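Local coordinates for aspartate aminotransferase (Giardia lamblia, PDB 3MEB), which probably catalyses the reversible transfer of an amino group from L-aspartate to 2-oxoglutarate, giving oxaloacetate and L-glutamate, with pyridoxal 5'-phosphate as cofactor, at residues 176-189 with 205-219. Numbering follows the deposited sequence.
Sequences YTYLRKDGELEIDF and FLFHACAHNPSGIDF. With EDO (1,2-ethanediol), chain J; SO4 (sulfate ion), chain C.
The ring of Tyr-178 lies face to face with the imidazole of His-212, centroids 4.1 Å apart and planes 20° from parallel, while CG1 of Ile-187 lies over the opposite face of the tyrosine, toward the rim. Ser-215 OG sits at the ring's edge, in plane, and the CE1 edge of Tyr-178 points at the face of Phe-219 in a T-shaped pair. Turning CG away from the backbone N (chi1 -160°) carries the Tyr-178 hydroxyl across to the loop after strand 204-208, where OH donates to Ile-217 O (2.7 Å) and accepts from O1 of a 1,2-ethanediol, probably from the crystallisation liquor. His-212 is fixed in turn: ND1 shares a 2.8 Å hydrogen bond with Ser-215 OG, NE2 bonds to Thr-153 O, and its backbone N reaches the syn lone pair of Asp-218 OD1. Farther along, Tyr-176 OH donates to Leu-206 O (2.6 Å) in the carbonyl plane, and a water bridges this hydroxyl to His-208 N. Ile-217 fills the other end, its CD1 3.9 Å from Leu-185 CB and its CG2 3.8 Å from Ile-187 CD1. The hydroxyls of Tyr-176, ending edge strand 174-176, and Tyr-178, in the loop after it, thus bond to backbone carbonyls of strand 204-208 and the loop beyond. His-212, stacked and hydrogen-bonded through both ring nitrogens, immediately precedes cofactor-binding Asn-213, consistent with a second-shell part in positioning it.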
loop_
_atom_site.group_PDB
_atom_site.type_symbol
_atom_site.label_atom_id
_atom_site.label_comp_id
_atom_site.label_asym_id
_atom_site.label_seq_id
_atom_site.Cartn_x
_atom_site.Cartn_y
_atom_site.Cartn_z
ATOM N N TYR A 176 -24.812 -8.419 -13.035
ATOM C CA TYR A 176 -25.593 -8.039 -14.201
ATOM C C TYR A 176 -25.059 -8.821 -15.388
ATOM O O TYR A 176 -23.880 -9.182 -15.422
ATOM C CB TYR A 176 -25.589 -6.530 -14.441
ATOM C CG TYR A 176 -24.258 -5.873 -14.697
ATOM C CD1 TYR A 176 -23.755 -5.762 -15.992
ATOM C CD2 TYR A 176 -23.511 -5.334 -13.663
ATOM C CE1 TYR A 176 -22.564 -5.162 -16.251
ATOM C CE2 TYR A 176 -22.284 -4.721 -13.912
ATOM C CZ TYR A 176 -21.802 -4.662 -15.193
ATOM O OH TYR A 176 -20.617 -4.040 -15.463
ATOM N N THR A 177 -25.938 -9.109 -16.341
ATOM C CA THR A 177 -25.558 -9.862 -17.506
ATOM C C THR A 177 -24.506 -9.079 -18.291
ATOM O O THR A 177 -24.674 -7.883 -18.597
ATOM C CB THR A 177 -26.749 -10.119 -18.428
ATOM O OG1 THR A 177 -27.665 -10.991 -17.769
ATOM C CG2 THR A 177 -26.300 -10.742 -19.728
ATOM N N TYR A 178 -23.438 -9.779 -18.613
ATOM C CA TYR A 178 -22.425 -9.231 -19.489
ATOM C C TYR A 178 -22.371 -10.051 -20.789
ATOM O O TYR A 178 -23.115 -9.706 -21.706
ATOM C CB TYR A 178 -21.103 -9.075 -18.753
ATOM C CG TYR A 178 -20.173 -8.092 -19.444
ATOM C CD1 TYR A 178 -20.359 -6.727 -19.305
ATOM C CD2 TYR A 178 -19.129 -8.530 -20.225
ATOM C CE1 TYR A 178 -19.535 -5.824 -19.922
ATOM C CE2 TYR A 178 -18.263 -7.607 -20.869
ATOM C CZ TYR A 178 -18.493 -6.255 -20.685
ATOM O OH TYR A 178 -17.705 -5.309 -21.286
ATOM N N LEU A 179 -21.567 -11.116 -20.895
ATOM C CA LEU A 179 -21.508 -11.923 -22.140
ATOM C C LEU A 179 -22.687 -12.860 -22.263
ATOM O O LEU A 179 -23.309 -13.211 -21.258
ATOM C CB LEU A 179 -20.240 -12.770 -22.182
ATOM C CG LEU A 179 -18.886 -12.060 -22.159
ATOM C CD1 LEU A 179 -17.760 -13.124 -22.213
ATOM C CD2 LEU A 179 -18.791 -11.032 -23.306
ATOM N N ARG A 180 -22.941 -13.325 -23.483
ATOM C CA ARG A 180 -24.075 -14.218 -23.791
ATOM C C ARG A 180 -23.980 -15.551 -23.114
ATOM O O ARG A 180 -22.898 -16.111 -23.010
ATOM C CB ARG A 180 -24.161 -14.518 -25.281
ATOM C CG ARG A 180 -24.189 -13.324 -26.156
ATOM C CD ARG A 180 -24.948 -13.555 -27.410
ATOM N NE ARG A 180 -24.570 -14.775 -28.116
ATOM C CZ ARG A 180 -24.428 -14.858 -29.444
ATOM N NH1 ARG A 180 -24.579 -13.787 -30.227
ATOM N NH2 ARG A 180 -24.091 -16.020 -29.994
ATOM N N LYS A 181 -25.134 -16.092 -22.742
ATOM C CA LYS A 181 -25.202 -17.411 -22.121
ATOM C C LYS A 181 -24.412 -18.449 -22.926
ATOM O O LYS A 181 -23.607 -19.195 -22.344
ATOM C CB LYS A 181 -26.657 -17.865 -21.947
ATOM N N ASP A 182 -24.616 -18.485 -24.244
ATOM C CA ASP A 182 -24.005 -19.526 -25.087
ATOM C C ASP A 182 -22.464 -19.515 -25.171
ATOM O O ASP A 182 -21.893 -20.370 -25.850
ATOM C CB ASP A 182 -24.634 -19.563 -26.502
ATOM C CG ASP A 182 -24.370 -18.308 -27.341
ATOM O OD1 ASP A 182 -23.453 -17.505 -27.049
ATOM O OD2 ASP A 182 -25.107 -18.127 -28.330
ATOM N N GLY A 183 -21.800 -18.581 -24.487
ATOM C CA GLY A 183 -20.331 -18.520 -24.467
ATOM C C GLY A 183 -19.721 -17.653 -25.575
ATOM O O GLY A 183 -18.516 -17.379 -25.561
ATOM N N GLU A 184 -20.526 -17.202 -26.528
ATOM C CA GLU A 184 -19.987 -16.423 -27.640
ATOM C C GLU A 184 -19.604 -15.035 -27.154
ATOM O O GLU A 184 -20.209 -14.529 -26.208
ATOM C CB GLU A 184 -20.991 -16.374 -28.778
ATOM C CG GLU A 184 -21.354 -17.782 -29.350
ATOM C CD GLU A 184 -20.228 -18.430 -30.141
ATOM O OE1 GLU A 184 -19.249 -17.726 -30.476
ATOM O OE2 GLU A 184 -20.336 -19.639 -30.433
ATOM N N LEU A 185 -18.584 -14.444 -27.794
ATOM C CA LEU A 185 -17.996 -13.165 -27.355
ATOM C C LEU A 185 -18.807 -11.964 -27.839
ATOM O O LEU A 185 -18.378 -11.198 -28.717
ATOM C CB LEU A 185 -16.540 -13.006 -27.839
ATOM C CG LEU A 185 -15.465 -13.907 -27.266
ATOM C CD1 LEU A 185 -14.042 -13.459 -27.716
ATOM C CD2 LEU A 185 -15.607 -13.896 -25.764
ATOM N N GLU A 186 -19.986 -11.811 -27.254
ATOM C CA GLU A 186 -20.840 -10.662 -27.516
ATOM C C GLU A 186 -21.608 -10.388 -26.226
ATOM O O GLU A 186 -21.992 -11.326 -25.537
ATOM C CB GLU A 186 -21.790 -10.970 -28.674
ATOM C CG GLU A 186 -22.816 -9.856 -28.912
ATOM C CD GLU A 186 -23.891 -10.206 -29.924
ATOM O OE1 GLU A 186 -24.165 -11.406 -30.139
ATOM O OE2 GLU A 186 -24.471 -9.259 -30.504
ATOM N N ILE A 187 -21.776 -9.119 -25.889
ATOM C CA ILE A 187 -22.553 -8.718 -24.733
ATOM C C ILE A 187 -24.061 -8.877 -25.024
ATOM O O ILE A 187 -24.583 -8.375 -26.029
ATOM C CB ILE A 187 -22.231 -7.267 -24.295
ATOM C CG1 ILE A 187 -20.776 -7.164 -23.867
ATOM C CG2 ILE A 187 -23.205 -6.800 -23.128
ATOM C CD1 ILE A 187 -20.144 -5.781 -23.968
ATOM N N ASP A 188 -24.751 -9.561 -24.121
ATOM C CA ASP A 188 -26.194 -9.779 -24.230
ATOM C C ASP A 188 -26.866 -8.522 -23.714
ATOM O O ASP A 188 -27.487 -8.517 -22.638
ATOM C CB ASP A 188 -26.570 -11.015 -23.426
ATOM C CG ASP A 188 -28.042 -11.332 -23.466
ATOM O OD1 ASP A 188 -28.803 -10.713 -24.268
ATOM O OD2 ASP A 188 -28.444 -12.219 -22.682
ATOM N N PHE A 189 -26.762 -7.462 -24.514
ATOM C CA PHE A 189 -27.039 -6.106 -24.073
ATOM C C PHE A 189 -28.483 -5.855 -23.662
ATOM O O PHE A 189 -28.761 -5.060 -22.755
ATOM C CB PHE A 189 -26.568 -5.078 -25.104
ATOM C CG PHE A 189 -26.575 -3.685 -24.576
ATOM C CD1 PHE A 189 -25.750 -3.325 -23.516
ATOM C CD2 PHE A 189 -27.456 -2.749 -25.077
ATOM C CE1 PHE A 189 -25.791 -2.041 -23.001
ATOM C CE2 PHE A 189 -27.504 -1.462 -24.566
ATOM C CZ PHE A 189 -26.673 -1.105 -23.537
ATOM N N PHE A 205 -22.962 -0.234 -9.422
ATOM C CA PHE A 205 -22.590 -1.089 -10.545
ATOM C C PHE A 205 -21.146 -0.903 -10.838
ATOM O O PHE A 205 -20.709 0.219 -11.073
ATOM C CB PHE A 205 -23.459 -0.792 -11.792
ATOM C CG PHE A 205 -24.854 -1.305 -11.643
ATOM C CD1 PHE A 205 -25.197 -2.560 -12.079
ATOM C CD2 PHE A 205 -25.797 -0.572 -10.935
ATOM C CE1 PHE A 205 -26.470 -3.048 -11.864
ATOM C CE2 PHE A 205 -27.071 -1.057 -10.734
ATOM C CZ PHE A 205 -27.398 -2.292 -11.206
ATOM N N LEU A 206 -20.401 -2.003 -10.797
ATOM C CA LEU A 206 -18.998 -1.980 -11.187
ATOM C C LEU A 206 -18.915 -2.125 -12.694
ATOM O O LEU A 206 -19.544 -3.043 -13.274
ATOM C CB LEU A 206 -18.245 -3.134 -10.501
ATOM C CG LEU A 206 -16.732 -3.195 -10.667
ATOM C CD1 LEU A 206 -15.998 -2.017 -10.013
ATOM C CD2 LEU A 206 -16.249 -4.530 -10.068
ATOM N N PHE A 207 -18.198 -1.194 -13.324
ATOM C CA PHE A 207 -18.035 -1.160 -14.771
ATOM C C PHE A 207 -16.575 -1.082 -15.058
ATOM O O PHE A 207 -15.835 -0.400 -14.345
ATOM C CB PHE A 207 -18.637 0.112 -15.388
ATOM C CG PHE A 207 -20.122 0.156 -15.386
ATOM C CD1 PHE A 207 -20.864 -0.783 -16.099
ATOM C CD2 PHE A 207 -20.792 1.138 -14.675
ATOM C CE1 PHE A 207 -22.284 -0.740 -16.072
ATOM C CE2 PHE A 207 -22.169 1.206 -14.662
ATOM C CZ PHE A 207 -22.921 0.265 -15.356
ATOM N N HIS A 208 -16.139 -1.769 -16.081
ATOM C CA HIS A 208 -14.815 -1.500 -16.659
ATOM C C HIS A 208 -14.952 -0.341 -17.642
ATOM O O HIS A 208 -15.838 -0.344 -18.498
ATOM C CB HIS A 208 -14.299 -2.738 -17.380
ATOM C CG HIS A 208 -14.156 -3.938 -16.505
ATOM N ND1 HIS A 208 -13.039 -4.740 -16.523
ATOM C CD2 HIS A 208 -15.025 -4.527 -15.641
ATOM C CE1 HIS A 208 -13.206 -5.746 -15.682
ATOM N NE2 HIS A 208 -14.413 -5.654 -15.145
ATOM N N ALA A 209 -14.076 0.649 -17.541
ATOM C CA ALA A 209 -14.179 1.867 -18.351
ATOM C C ALA A 209 -13.976 1.582 -19.844
ATOM O O ALA A 209 -14.663 2.158 -20.712
ATOM C CB ALA A 209 -13.139 2.896 -17.856
ATOM N N CYS A 210 -13.039 0.678 -20.124
ATOM C CA CYS A 210 -12.717 0.215 -21.470
ATOM C C CYS A 210 -11.829 -1.007 -21.331
ATOM O O CYS A 210 -11.309 -1.226 -20.270
ATOM C CB CYS A 210 -11.989 1.292 -22.286
ATOM S SG CYS A 210 -10.360 1.844 -21.762
ATOM N N ALA A 211 -11.640 -1.766 -22.407
ATOM C CA ALA A 211 -10.782 -2.966 -22.392
ATOM C C ALA A 211 -11.179 -3.912 -21.251
ATOM O O ALA A 211 -10.354 -4.312 -20.455
ATOM C CB ALA A 211 -9.270 -2.561 -22.334
ATOM N N HIS A 212 -12.462 -4.262 -21.191
ATOM C CA HIS A 212 -12.963 -5.197 -20.213
ATOM C C HIS A 212 -12.051 -6.434 -20.119
ATOM O O HIS A 212 -11.630 -7.015 -21.115
ATOM C CB HIS A 212 -14.371 -5.621 -20.557
ATOM C CG HIS A 212 -14.950 -6.645 -19.636
ATOM N ND1 HIS A 212 -14.810 -7.997 -19.856
ATOM C CD2 HIS A 212 -15.686 -6.513 -18.507
ATOM C CE1 HIS A 212 -15.460 -8.656 -18.909
ATOM N NE2 HIS A 212 -15.988 -7.779 -18.072
ATOM N N ASN A 213 -11.723 -6.777 -18.886
ATOM C CA ASN A 213 -10.773 -7.848 -18.555
ATOM C C ASN A 213 -11.605 -8.898 -17.817
ATOM O O ASN A 213 -12.096 -8.596 -16.743
ATOM C CB ASN A 213 -9.712 -7.251 -17.671
ATOM C CG ASN A 213 -8.676 -8.228 -17.246
ATOM O OD1 ASN A 213 -8.774 -9.432 -17.483
ATOM N ND2 ASN A 213 -7.646 -7.703 -16.597
ATOM N N PRO A 214 -11.737 -10.123 -18.368
ATOM C CA PRO A 214 -10.856 -10.742 -19.359
ATOM C C PRO A 214 -11.326 -10.802 -20.814
ATOM O O PRO A 214 -10.541 -11.238 -21.669
ATOM C CB PRO A 214 -10.746 -12.158 -18.817
ATOM C CG PRO A 214 -12.183 -12.441 -18.351
ATOM C CD PRO A 214 -12.680 -11.116 -17.804
ATOM N N SER A 215 -12.555 -10.353 -21.089
ATOM C CA SER A 215 -13.302 -10.710 -22.339
ATOM C C SER A 215 -12.847 -9.933 -23.553
ATOM O O SER A 215 -12.908 -10.435 -24.671
ATOM C CB SER A 215 -14.804 -10.501 -22.192
ATOM O OG SER A 215 -15.192 -9.142 -22.327
ATOM N N GLY A 216 -12.441 -8.688 -23.338
ATOM C CA GLY A 216 -11.975 -7.834 -24.445
ATOM C C GLY A 216 -13.123 -7.330 -25.289
ATOM O O GLY A 216 -12.911 -6.855 -26.424
ATOM N N ILE A 217 -14.352 -7.529 -24.787
ATOM C CA ILE A 217 -15.578 -7.042 -25.449
ATOM C C ILE A 217 -16.099 -5.904 -24.587
ATOM O O ILE A 217 -16.250 -6.073 -23.381
ATOM C CB ILE A 217 -16.693 -8.139 -25.501
ATOM C CG1 ILE A 217 -16.173 -9.487 -26.046
ATOM C CG2 ILE A 217 -17.892 -7.656 -26.309
ATOM C CD1 ILE A 217 -15.326 -9.385 -27.258
ATOM N N ASP A 218 -16.349 -4.739 -25.201
ATOM C CA ASP A 218 -16.746 -3.540 -24.479
ATOM C C ASP A 218 -18.155 -3.128 -24.922
ATOM O O ASP A 218 -18.586 -3.431 -26.037
ATOM C CB ASP A 218 -15.764 -2.372 -24.808
ATOM C CG ASP A 218 -14.409 -2.450 -24.077
ATOM O OD1 ASP A 218 -14.174 -3.322 -23.204
ATOM O OD2 ASP A 218 -13.532 -1.574 -24.399
ATOM N N PHE A 219 -18.873 -2.431 -24.056
ATOM C CA PHE A 219 -20.010 -1.632 -24.509
ATOM C C PHE A 219 -19.519 -0.632 -25.553
ATOM O O PHE A 219 -18.499 0.040 -25.360
ATOM C CB PHE A 219 -20.657 -0.830 -23.373
ATOM C CG PHE A 219 -21.204 -1.668 -22.218
ATOM C CD1 PHE A 219 -22.068 -2.721 -22.436
ATOM C CD2 PHE A 219 -20.896 -1.346 -20.902
ATOM C CE1 PHE A 219 -22.564 -3.439 -21.397
ATOM C CE2 PHE A 219 -21.423 -2.054 -19.865
ATOM C CZ PHE A 219 -22.242 -3.097 -20.089
HETATM C C1 EDO J . -17.619 -2.380 -20.015
HETATM O O1 EDO J . -17.183 -3.537 -19.278
HETATM C C2 EDO J . -16.607 -2.026 -21.105
HETATM O O2 EDO J . -17.138 -1.184 -22.123
HETATM S S SO4 C . -3.905 -8.782 -15.006
HETATM O O1 SO4 C . -5.344 -9.062 -15.211
HETATM O O2 SO4 C . -3.051 -9.816 -15.572
HETATM O O3 SO4 C . -3.618 -7.489 -15.583
HETATM O O4 SO4 C . -3.716 -8.711 -13.575
HETATM O O HOH W 1 -18.359 -3.875 -16.966
#